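Side-chain contacts in carboxymuconolactone decarboxylase-like domain-containing protein (Thermotoga maritima, PDB 1P8C), which is of unproven function but may act as an oxidoreductase with peroxiredoxin-like activity: residues H88-R91 / C92-G96; L128-L131 / R132-K136; L45-K48 / R49-L53; K26-V29 / E30-E34. One frame throughout, in Å; residues are numbered along the deposited sequence.

Overall arrangement
All four contacts are local, each within one helix of an all-helical chain. In chain order come contact 4 on helix 25-41, contact 3 on helix 45-56, contact 1 on helix 82-94 and contact 2 on helix 118-136. Contacts 1 and 2 touch, their centres 11 Å apart, where Leu-131 packs on Val-90 and Val-93. Contact 4 lies 16 Å from contact 1 and 17 Å from contact 2, centre to centre. Contacts 2 and 3 have their centres about 32 Å apart, on opposite sides of the chain's centre. Contacts 1 and 2 thus join inside the subunit. Contacts 2 and 3 also meet other copies in the six-chain assembly, and contact 4 has like charges close to one.

Contact 1: residues H88-R91 / C92-G96; sequences HLVR and CVQEG
Arg-91 reaches along the last turn of helix 82-94 to Gln-94 and Glu-95. Its CG lies beside the backbone N (chi1 -71°), and the chain then bends at chi2 and chi3. These bends bring the guanidinium round to the next turn. There it takes Gln-94 OE1 side-on with two nitrogens. NE donates to OE1 at 2.8 Å, nearly along the C=O axis. NH2 bonds to the same OE1 at 3.1 Å, but stands well above the amide plane. OE1 lies close to the guanidinium plane, while the two flat groups are turned 77° apart.

NH2 also forms a salt bridge to Glu-95 OE1 at 2.9 Å. It meets the anti lone pair of that oxygen, and the oxygen is tilted out of the guanidinium plane. Glu-95 gets there through a bend at chi2 (-52°), which lays its chain alongside the arginine. The other end, NH1, has a salt bridge to Glu-69 of helix 65-78. Glu-69 also accepts a hydrogen bond from His-88 ND1. The Cys-81/Cys-84 disulfide lies at the start of helix 82-94, and His-88 and Glu-69 probably lie as in the CXXC active sites of AhpD-like relatives.

The backbone bond Gln-94 N to Val-90 O, 2.8 Å, is nearly straight. Gly-96, with positive phi, closes the helix in a Schellman motif. Bonds on NE, NH1 and NH2 should hold the guanidinium in place between Gln-94, Glu-95 and Glu-69.

Contact 2: residues L128-L131 / R132-K136; sequences LEEL and REMEK
Leu-128 and Arg-132 lie side by side, one turn apart on helix 118-136. This is the main side-chain packing. Leu-128 CD1 touches Arg-132 NE at 3.8 Å and also meets CG, so the leucine branch runs along the arginine chain. Arg-132 bends at chi2 (-51°) before its chain extends to the guanidinium.

The charged contacts centre on the same arginine. NH1 forms a salt bridge to Glu-135 OE2 at 2.7 Å. The oxygen lies close to the guanidinium plane, and NH1 approaches it on the syn side, but tilted out of the carboxylate plane. NE pairs with Asp-99, and NH2 bonds to Ala-97 O, so all three nitrogens are held. Glu-129 reaches Arg-42 of a second subunit, and Glu-130 bonds to the backbone N of Glu-24.

Main-chain bonds follow the i to i+4 pattern. Arg-132 N meets Leu-128 O at 3.0 Å, and Met-134 N meets Glu-130 O at 3.2 Å. Met-134 CG also lies 3.2 Å from Glu-130 O.

Leu-131 faces helix 82-94. The pattern is that of an amphipathic helix end: leucines face neighbouring helices, and charged chains tie it to the start of helix 99-113 and to another subunit.

Contact 3: residues L45-K48 / R49-L53; sequences LNTK and RFFNL
Leu-45 places its two methyls against the guanidinium of Arg-49, one turn later on helix 45-56. CD2 sits over the centre of one face, 3.3 Å from NE. CD1 meets the same group 3.5 Å from NH1. Leu-45 has CG on the far side from its backbone N (chi1 -158°), which carries the branch toward the arginine. The arginine chain runs extended from CG to NE and passes across the leucine. Both residues are exposed, so this is the more open side of the contact, although Arg-49 also packs on Leu-53 of a fourth subunit. A water bridges Arg-49 and Asn-46: it donates to Asn-46 OD1 at 2.6 Å and accepts from Arg-49 NH1 at 3.0 Å. The water lies at the edge of the guanidinium, in its plane.

The more buried, interface-packed part is built by Thr-47 and Phe-51, which run side by side. Thr-47 CG2 packs on Phe-51 CE1 at 3.7 Å. Thr-47 O lies obliquely to that ring, 2.9 Å from CD1. The same oxygen accepts the backbone N of Phe-51 at 3.0 Å. Phe-51 also packs on Val-39 and Leu-40 of helix 25-41. Thr-47 OG1 bonds to Thr-44 N and to Asp-107 of a third subunit, and Phe-50 and Phe-51 rest on Leu-110 of that subunit.

The buried hydroxyl thus has polar partners within its chain and across an interface. On the exposed side NH1 donates to water at the edge, while the flat face takes the leucine methyls.

Contact 4: residues K26-V29 / E30-E34; sequences KKFV and EARRE
Phe-28 and Arg-32 stand side by side, one turn apart on helix 25-41, and point the same way. The end of the arginine comes to the edge of the ring, near the ring plane. Arg-32 NH1 is 3.7 Å from Phe-28 CZ, and CD touches the same carbon. With NH1 at the ring edge and the two planes 43° apart, the groups do not stack. Both chains leave the helix with CG opposite the backbone N (chi1 -164° for Arg-32). Arg-32 then stays extended as far as NE, long enough to reach the rim of the ring.

Both side chains face helix 82-94. Phe-28 packs on Arg-86 and Tyr-87, and Arg-32 on Asp-83 and Tyr-87. This is one side of a helix-helix packing within the all-helical fold, with the phenylalanine buried and the arginine partly exposed. NH1 also comes close to the like-charged Arg-122 of a third subunit.

Glu-30 is turned another way. Its CG sits between the backbone N and the carbonyl carbon (chi1 71°), a crowded position. Against the preceding turn, Glu-30 CG lies 2.9 Å from Lys-26 O and 3.0 Å from Lys-27 O. The carboxylate and the ammonium of Lys-27 do not touch, with OE2 and NZ 5.7 Å apart.

The backbone bonds here are uneven. Arg-32 N reaches Phe-28 O at 3.2 Å. The N-H of Ala-31 is shared weakly between two carbonyls, with N 3.4 Å from Lys-27 O and 2.8 Å from Phe-28 O. Arg-33 N bonds to Val-29 O, also weakly.

Contact 1: residues H88-R91 / C92-G96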
loop_
_atom_site.group_PDB
_atom_site.type_symbol
_atom_site.label_atom_id
_atom_site.label_comp_id
_atom_site.label_asym_id
_atom_site.label_seq_id
_atom_site.Cartn_x
_atom_site.Cartn_y
_atom_site.Cartn_z
ATOM N N HIS C 88 -17.333 0.658 9.117
ATOM C CA HIS C 88 -17.909 1.894 8.597
ATOM C C HIS C 88 -19.199 1.656 7.836
ATOM O O HIS C 88 -19.955 2.604 7.557
ATOM C CB HIS C 88 -16.903 2.623 7.720
ATOM C CG HIS C 88 -15.750 3.164 8.493
ATOM N ND1 HIS C 88 -15.869 4.240 9.345
ATOM C CD2 HIS C 88 -14.475 2.728 8.616
ATOM C CE1 HIS C 88 -14.720 4.439 9.965
ATOM N NE2 HIS C 88 -13.858 3.534 9.540
ATOM N N LEU C 89 -19.438 0.399 7.470
ATOM C CA LEU C 89 -20.676 0.070 6.788
ATOM C C LEU C 89 -21.828 0.247 7.791
ATOM O O LEU C 89 -22.769 1.035 7.543
ATOM C CB LEU C 89 -20.660 -1.370 6.246
ATOM C CG LEU C 89 -20.230 -1.539 4.778
ATOM C CD1 LEU C 89 -20.272 -3.019 4.412
ATOM C CD2 LEU C 89 -21.162 -0.739 3.849
ATOM N N VAL C 90 -21.763 -0.449 8.930
ATOM C CA VAL C 90 -22.861 -0.282 9.874
ATOM C C VAL C 90 -22.949 1.201 10.244
ATOM O O VAL C 90 -24.031 1.780 10.273
ATOM C CB VAL C 90 -22.713 -1.150 11.149
ATOM C CG1 VAL C 90 -21.828 -2.392 10.880
ATOM C CG2 VAL C 90 -22.201 -0.321 12.281
ATOM N N ARG C 91 -21.812 1.836 10.482
ATOM C CA ARG C 91 -21.865 3.249 10.833
ATOM C C ARG C 91 -22.623 4.068 9.791
ATOM O O ARG C 91 -23.375 4.980 10.144
ATOM C CB ARG C 91 -20.457 3.817 11.017
ATOM C CG ARG C 91 -19.755 3.317 12.274
ATOM C CD ARG C 91 -19.841 4.339 13.416
ATOM N NE ARG C 91 -21.215 4.595 13.810
ATOM C CZ ARG C 91 -21.755 5.807 13.955
ATOM N NH1 ARG C 91 -21.029 6.893 13.736
ATOM N NH2 ARG C 91 -23.037 5.928 14.322
ATOM N N CYS C 92 -22.432 3.752 8.512
ATOM C CA CYS C 92 -23.104 4.501 7.451
ATOM C C CYS C 92 -24.609 4.219 7.502
ATOM O O CYS C 92 -25.445 5.094 7.228
ATOM C CB CYS C 92 -22.515 4.132 6.077
ATOM S SG CYS C 92 -20.918 4.957 5.634
ATOM N N VAL C 93 -24.944 2.989 7.856
ATOM C CA VAL C 93 -26.334 2.604 7.966
ATOM C C VAL C 93 -26.965 3.401 9.098
ATOM O O VAL C 93 -27.982 4.076 8.895
ATOM C CB VAL C 93 -26.484 1.095 8.280
ATOM C CG1 VAL C 93 -27.898 0.810 8.780
ATOM C CG2 VAL C 93 -26.191 0.273 7.030
ATOM N N GLN C 94 -26.351 3.328 10.282
ATOM C CA GLN C 94 -26.863 4.035 11.442
ATOM C C GLN C 94 -27.118 5.480 11.096
ATOM O O GLN C 94 -28.164 6.015 11.419
ATOM C CB GLN C 94 -25.883 3.957 12.600
ATOM C CG GLN C 94 -25.690 2.558 13.161
ATOM C CD GLN C 94 -24.603 2.511 14.230
ATOM O OE1 GLN C 94 -23.465 2.922 13.991
ATOM N NE2 GLN C 94 -24.949 2.013 15.408
ATOM N N GLU C 95 -26.175 6.127 10.429
ATOM C CA GLU C 95 -26.373 7.519 10.084
ATOM C C GLU C 95 -27.378 7.751 8.969
ATOM O O GLU C 95 -27.577 8.894 8.535
ATOM C CB GLU C 95 -25.036 8.148 9.750
ATOM C CG GLU C 95 -24.145 8.104 10.948
ATOM C CD GLU C 95 -24.846 8.683 12.173
ATOM O OE1 GLU C 95 -24.567 8.190 13.287
ATOM O OE2 GLU C 95 -25.666 9.625 12.007
ATOM N N GLY C 96 -28.006 6.669 8.510
ATOM C CA GLY C 96 -29.007 6.761 7.457
ATOM C C GLY C 96 -28.547 6.997 6.024
ATOM O O GLY C 96 -29.241 7.663 5.240
#

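Contact 2: residues L128-L131 / R132-K136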
loop_
_atom_site.group_PDB
_atom_site.type_symbol
_atom_site.label_atom_id
_atom_site.label_comp_id
_atom_site.label_asym_id
_atom_site.label_seq_id
_atom_site.Cartn_x
_atom_site.Cartn_y
_atom_site.Cartn_z
ATOM N N LEU C 128 -23.533 -5.568 3.373
ATOM C CA LEU C 128 -24.511 -4.506 3.392
ATOM C C LEU C 128 -25.905 -5.037 3.214
ATOM O O LEU C 128 -26.866 -4.431 3.714
ATOM C CB LEU C 128 -24.222 -3.494 2.292
ATOM C CG LEU C 128 -25.331 -2.493 1.955
ATOM C CD1 LEU C 128 -25.647 -1.591 3.169
ATOM C CD2 LEU C 128 -24.893 -1.656 0.769
ATOM N N GLU C 129 -26.023 -6.146 2.480
ATOM C CA GLU C 129 -27.324 -6.759 2.230
ATOM C C GLU C 129 -27.815 -7.365 3.523
ATOM O O GLU C 129 -29.012 -7.340 3.810
ATOM C CB GLU C 129 -27.243 -7.839 1.146
ATOM C CG GLU C 129 -27.657 -7.333 -0.230
ATOM C CD GLU C 129 -27.682 -8.412 -1.310
ATOM O OE1 GLU C 129 -27.948 -8.065 -2.487
ATOM O OE2 GLU C 129 -27.438 -9.598 -0.980
ATOM N N GLU C 130 -26.891 -7.910 4.304
ATOM C CA GLU C 130 -27.283 -8.489 5.582
ATOM C C GLU C 130 -27.814 -7.410 6.525
ATOM O O GLU C 130 -28.810 -7.608 7.208
ATOM C CB GLU C 130 -26.121 -9.191 6.257
ATOM C CG GLU C 130 -26.454 -9.582 7.682
ATOM C CD GLU C 130 -25.402 -10.460 8.302
ATOM O OE1 GLU C 130 -24.212 -10.089 8.244
ATOM O OE2 GLU C 130 -25.767 -11.518 8.857
ATOM N N LEU C 131 -27.141 -6.267 6.549
ATOM C CA LEU C 131 -27.539 -5.158 7.402
ATOM C C LEU C 131 -28.891 -4.622 6.944
ATOM O O LEU C 131 -29.688 -4.160 7.767
ATOM C CB LEU C 131 -26.487 -4.026 7.362
ATOM C CG LEU C 131 -25.013 -4.362 7.661
ATOM C CD1 LEU C 131 -24.179 -3.073 7.644
ATOM C CD2 LEU C 131 -24.892 -5.075 9.004
ATOM N N ARG C 132 -29.152 -4.669 5.637
ATOM C CA ARG C 132 -30.432 -4.183 5.129
ATOM C C ARG C 132 -31.603 -5.113 5.511
ATOM O O ARG C 132 -32.721 -4.643 5.782
ATOM C CB ARG C 132 -30.382 -3.985 3.612
ATOM C CG ARG C 132 -29.549 -2.788 3.177
ATOM C CD ARG C 132 -29.948 -1.530 3.931
ATOM N NE ARG C 132 -29.283 -0.355 3.377
ATOM C CZ ARG C 132 -29.310 0.857 3.921
ATOM N NH1 ARG C 132 -29.968 1.055 5.053
ATOM N NH2 ARG C 132 -28.699 1.874 3.313
ATOM N N GLU C 133 -31.332 -6.417 5.540
ATOM C CA GLU C 133 -32.341 -7.390 5.906
ATOM C C GLU C 133 -32.765 -7.137 7.364
ATOM O O GLU C 133 -33.971 -7.051 7.669
ATOM C CB GLU C 133 -31.800 -8.810 5.761
ATOM C CG GLU C 133 -32.794 -9.868 6.191
ATOM C CD GLU C 133 -32.401 -11.252 5.739
ATOM O OE1 GLU C 133 -31.287 -11.698 6.091
ATOM O OE2 GLU C 133 -33.205 -11.895 5.028
ATOM N N MET C 134 -31.765 -7.013 8.243
ATOM C CA MET C 134 -31.983 -6.748 9.661
ATOM C C MET C 134 -32.793 -5.466 9.812
ATOM O O MET C 134 -33.754 -5.433 10.558
ATOM C CB MET C 134 -30.640 -6.599 10.392
ATOM C CG MET C 134 -29.719 -7.798 10.274
ATOM S SD MET C 134 -28.141 -7.543 11.130
ATOM C CE MET C 134 -27.858 -9.187 11.783
ATOM N N GLU C 135 -32.414 -4.418 9.090
ATOM C CA GLU C 135 -33.133 -3.153 9.163
ATOM C C GLU C 135 -34.583 -3.374 8.745
ATOM O O GLU C 135 -35.516 -2.772 9.303
ATOM C CB GLU C 135 -32.502 -2.121 8.222
ATOM C CG GLU C 135 -32.420 -0.708 8.779
ATOM C CD GLU C 135 -32.018 0.312 7.720
ATOM O OE1 GLU C 135 -31.825 1.505 8.054
ATOM O OE2 GLU C 135 -31.904 -0.083 6.537
ATOM N N LYS C 136 -34.758 -4.234 7.744
ATOM C CA LYS C 136 -36.072 -4.562 7.208
ATOM C C LYS C 136 -36.929 -5.202 8.311
ATOM O O LYS C 136 -38.083 -4.805 8.536
ATOM C CB LYS C 136 -35.908 -5.534 6.035
ATOM C CG LYS C 136 -37.146 -5.733 5.183
ATOM C CD LYS C 136 -37.393 -4.540 4.271
ATOM C CE LYS C 136 -38.556 -4.806 3.309
ATOM N NZ LYS C 136 -38.715 -3.707 2.312
#

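Contact 3: residues L45-K48 / R49-L53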
loop_
_atom_site.group_PDB
_atom_site.type_symbol
_atom_site.label_atom_id
_atom_site.label_comp_id
_atom_site.label_asym_id
_atom_site.label_seq_id
_atom_site.Cartn_x
_atom_site.Cartn_y
_atom_site.Cartn_z
ATOM N N LEU C 45 -0.922 3.634 27.148
ATOM C CA LEU C 45 -1.740 4.838 27.196
ATOM C C LEU C 45 -1.800 5.393 25.763
ATOM O O LEU C 45 -2.724 6.108 25.394
ATOM C CB LEU C 45 -1.107 5.863 28.153
ATOM C CG LEU C 45 -1.964 6.973 28.784
ATOM C CD1 LEU C 45 -1.051 8.043 29.363
ATOM C CD2 LEU C 45 -2.878 7.619 27.767
ATOM N N ASN C 46 -0.798 5.052 24.959
ATOM C CA ASN C 46 -0.758 5.525 23.570
ATOM C C ASN C 46 -1.751 4.722 22.738
ATOM O O ASN C 46 -2.470 5.282 21.921
ATOM C CB ASN C 46 0.648 5.394 22.963
ATOM C CG ASN C 46 1.672 6.266 23.665
ATOM O OD1 ASN C 46 1.431 7.444 23.945
ATOM N ND2 ASN C 46 2.828 5.689 23.944
ATOM N N THR C 47 -1.781 3.416 22.964
ATOM C CA THR C 47 -2.706 2.566 22.265
ATOM C C THR C 47 -4.106 3.143 22.473
ATOM O O THR C 47 -4.842 3.378 21.509
ATOM C CB THR C 47 -2.661 1.148 22.799
ATOM O OG1 THR C 47 -1.306 0.811 23.112
ATOM C CG2 THR C 47 -3.171 0.169 21.720
ATOM N N LYS C 48 -4.451 3.412 23.728
ATOM C CA LYS C 48 -5.753 3.985 24.051
ATOM C C LYS C 48 -5.976 5.360 23.453
ATOM O O LYS C 48 -7.087 5.683 23.068
ATOM C CB LYS C 48 -5.936 4.096 25.574
ATOM C CG LYS C 48 -5.915 2.771 26.310
ATOM C CD LYS C 48 -5.962 2.955 27.824
ATOM C CE LYS C 48 -5.973 1.609 28.500
ATOM N NZ LYS C 48 -4.911 0.756 27.899
ATOM N N ARG C 49 -4.939 6.190 23.394
ATOM C CA ARG C 49 -5.123 7.542 22.859
ATOM C C ARG C 49 -5.377 7.523 21.361
ATOM O O ARG C 49 -6.150 8.332 20.843
ATOM C CB ARG C 49 -3.920 8.435 23.185
ATOM C CG ARG C 49 -4.158 9.361 24.360
ATOM C CD ARG C 49 -2.864 9.940 24.958
ATOM N NE ARG C 49 -3.121 10.550 26.268
ATOM C CZ ARG C 49 -2.191 10.851 27.179
ATOM N NH1 ARG C 49 -0.915 10.612 26.945
ATOM N NH2 ARG C 49 -2.546 11.380 28.343
ATOM N N PHE C 50 -4.710 6.605 20.667
ATOM C CA PHE C 50 -4.910 6.464 19.244
ATOM C C PHE C 50 -6.344 5.946 19.041
ATOM O O PHE C 50 -7.133 6.571 18.336
ATOM C CB PHE C 50 -3.907 5.480 18.662
ATOM C CG PHE C 50 -3.837 5.530 17.178
ATOM C CD1 PHE C 50 -2.989 6.422 16.547
ATOM C CD2 PHE C 50 -4.668 4.721 16.399
ATOM C CE1 PHE C 50 -2.961 6.514 15.160
ATOM C CE2 PHE C 50 -4.647 4.808 15.007
ATOM C CZ PHE C 50 -3.793 5.703 14.392
ATOM N N PHE C 51 -6.698 4.831 19.671
ATOM C CA PHE C 51 -8.057 4.320 19.508
ATOM C C PHE C 51 -9.086 5.418 19.733
ATOM O O PHE C 51 -10.014 5.563 18.937
ATOM C CB PHE C 51 -8.334 3.137 20.450
ATOM C CG PHE C 51 -7.736 1.838 19.976
ATOM C CD1 PHE C 51 -6.391 1.756 19.635
ATOM C CD2 PHE C 51 -8.526 0.696 19.841
ATOM C CE1 PHE C 51 -5.832 0.559 19.167
ATOM C CE2 PHE C 51 -7.971 -0.505 19.372
ATOM C CZ PHE C 51 -6.626 -0.569 19.039
ATOM N N ASN C 52 -8.923 6.214 20.794
ATOM C CA ASN C 52 -9.887 7.284 21.039
ATOM C C ASN C 52 -9.918 8.266 19.872
ATOM O O ASN C 52 -10.969 8.803 19.471
ATOM C CB ASN C 52 -9.525 8.023 22.327
ATOM C CG ASN C 52 -9.840 7.212 23.564
ATOM O OD1 ASN C 52 -9.360 7.509 24.649
ATOM N ND2 ASN C 52 -10.657 6.187 23.407
ATOM N N LEU C 53 -8.749 8.506 19.306
ATOM C CA LEU C 53 -8.662 9.436 18.211
ATOM C C LEU C 53 -9.360 8.886 16.940
ATOM O O LEU C 53 -9.956 9.641 16.180
ATOM C CB LEU C 53 -7.192 9.738 17.977
ATOM C CG LEU C 53 -6.912 11.116 17.395
ATOM C CD1 LEU C 53 -7.777 12.200 18.064
ATOM C CD2 LEU C 53 -5.422 11.387 17.580
HETATM O O HOH W 1 0.619 9.878 24.487
#

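Contact 4: residues K26-V29 / E30-E34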
loop_
_atom_site.group_PDB
_atom_site.type_symbol
_atom_site.label_atom_id
_atom_site.label_comp_id
_atom_site.label_asym_id
_atom_site.label_seq_id
_atom_site.Cartn_x
_atom_site.Cartn_y
_atom_site.Cartn_z
ATOM N N LYS C 26 -23.038 -10.757 13.485
ATOM C CA LYS C 26 -22.842 -10.952 14.914
ATOM C C LYS C 26 -21.451 -11.503 15.188
ATOM O O LYS C 26 -20.952 -11.410 16.309
ATOM C CB LYS C 26 -23.915 -11.895 15.464
ATOM C CG LYS C 26 -25.329 -11.367 15.251
ATOM C CD LYS C 26 -26.386 -12.257 15.886
ATOM C CE LYS C 26 -27.780 -11.665 15.695
ATOM N NZ LYS C 26 -28.838 -12.458 16.383
ATOM N N LYS C 27 -20.834 -12.078 14.156
ATOM C CA LYS C 27 -19.485 -12.627 14.270
ATOM C C LYS C 27 -18.573 -11.415 14.379
ATOM O O LYS C 27 -17.655 -11.371 15.190
ATOM C CB LYS C 27 -19.109 -13.423 13.010
ATOM C CG LYS C 27 -20.075 -14.539 12.624
ATOM C CD LYS C 27 -20.012 -15.703 13.598
ATOM C CE LYS C 27 -20.927 -16.842 13.165
ATOM N NZ LYS C 27 -20.788 -18.033 14.048
ATOM N N PHE C 28 -18.865 -10.426 13.546
ATOM C CA PHE C 28 -18.109 -9.188 13.491
ATOM C C PHE C 28 -18.174 -8.390 14.798
ATOM O O PHE C 28 -17.288 -8.498 15.641
ATOM C CB PHE C 28 -18.615 -8.335 12.321
ATOM C CG PHE C 28 -17.995 -6.974 12.255
ATOM C CD1 PHE C 28 -16.622 -6.828 12.025
ATOM C CD2 PHE C 28 -18.765 -5.834 12.505
ATOM C CE1 PHE C 28 -16.016 -5.566 12.055
ATOM C CE2 PHE C 28 -18.173 -4.559 12.539
ATOM C CZ PHE C 28 -16.791 -4.429 12.315
ATOM N N VAL C 29 -19.228 -7.595 14.957
ATOM C CA VAL C 29 -19.424 -6.748 16.131
ATOM C C VAL C 29 -18.943 -7.310 17.475
ATOM O O VAL C 29 -18.491 -6.552 18.345
ATOM C CB VAL C 29 -20.911 -6.369 16.278
ATOM C CG1 VAL C 29 -21.131 -5.570 17.557
ATOM C CG2 VAL C 29 -21.350 -5.565 15.074
ATOM N N GLU C 30 -19.037 -8.627 17.641
ATOM C CA GLU C 30 -18.637 -9.258 18.895
ATOM C C GLU C 30 -17.130 -9.358 19.035
ATOM O O GLU C 30 -16.575 -9.062 20.096
ATOM C CB GLU C 30 -19.235 -10.660 19.011
ATOM C CG GLU C 30 -18.606 -11.673 18.072
ATOM C CD GLU C 30 -18.805 -13.097 18.541
ATOM O OE1 GLU C 30 -18.386 -13.409 19.678
ATOM O OE2 GLU C 30 -19.374 -13.904 17.775
ATOM N N ALA C 31 -16.474 -9.784 17.957
ATOM C CA ALA C 31 -15.032 -9.947 17.947
ATOM C C ALA C 31 -14.307 -8.605 18.042
ATOM O O ALA C 31 -13.235 -8.531 18.628
ATOM C CB ALA C 31 -14.612 -10.705 16.698
ATOM N N ARG C 32 -14.888 -7.548 17.474
ATOM C CA ARG C 32 -14.275 -6.222 17.538
ATOM C C ARG C 32 -14.270 -5.784 19.020
ATOM O O ARG C 32 -13.199 -5.527 19.589
ATOM C CB ARG C 32 -15.055 -5.208 16.668
ATOM C CG ARG C 32 -14.282 -3.906 16.358
ATOM C CD ARG C 32 -15.072 -2.896 15.513
ATOM N NE ARG C 32 -14.219 -1.844 14.926
ATOM C CZ ARG C 32 -13.439 -1.986 13.838
ATOM N NH1 ARG C 32 -13.383 -3.140 13.180
ATOM N NH2 ARG C 32 -12.694 -0.971 13.402
ATOM N N ARG C 33 -15.457 -5.725 19.639
ATOM C CA ARG C 33 -15.581 -5.340 21.050
ATOM C C ARG C 33 -14.623 -6.189 21.884
ATOM O O ARG C 33 -13.974 -5.686 22.801
ATOM C CB ARG C 33 -17.008 -5.553 21.573
ATOM C CG ARG C 33 -17.310 -6.998 21.952
ATOM C CD ARG C 33 -18.634 -7.163 22.672
ATOM N NE ARG C 33 -18.921 -8.569 22.942
ATOM C CZ ARG C 33 -20.011 -9.011 23.560
ATOM N NH1 ARG C 33 -20.936 -8.157 23.984
ATOM N NH2 ARG C 33 -20.178 -10.312 23.754
ATOM N N GLU C 34 -14.536 -7.472 21.542
ATOM C CA GLU C 34 -13.658 -8.416 22.227
ATOM C C GLU C 34 -12.197 -7.972 22.167
ATOM O O GLU C 34 -11.649 -7.411 23.117
ATOM C CB GLU C 34 -13.753 -9.810 21.586
ATOM C CG GLU C 34 -15.027 -10.606 21.844
ATOM C CD GLU C 34 -15.109 -11.156 23.251
ATOM O OE1 GLU C 34 -14.075 -11.635 23.764
ATOM O OE2 GLU C 34 -16.213 -11.124 23.837
#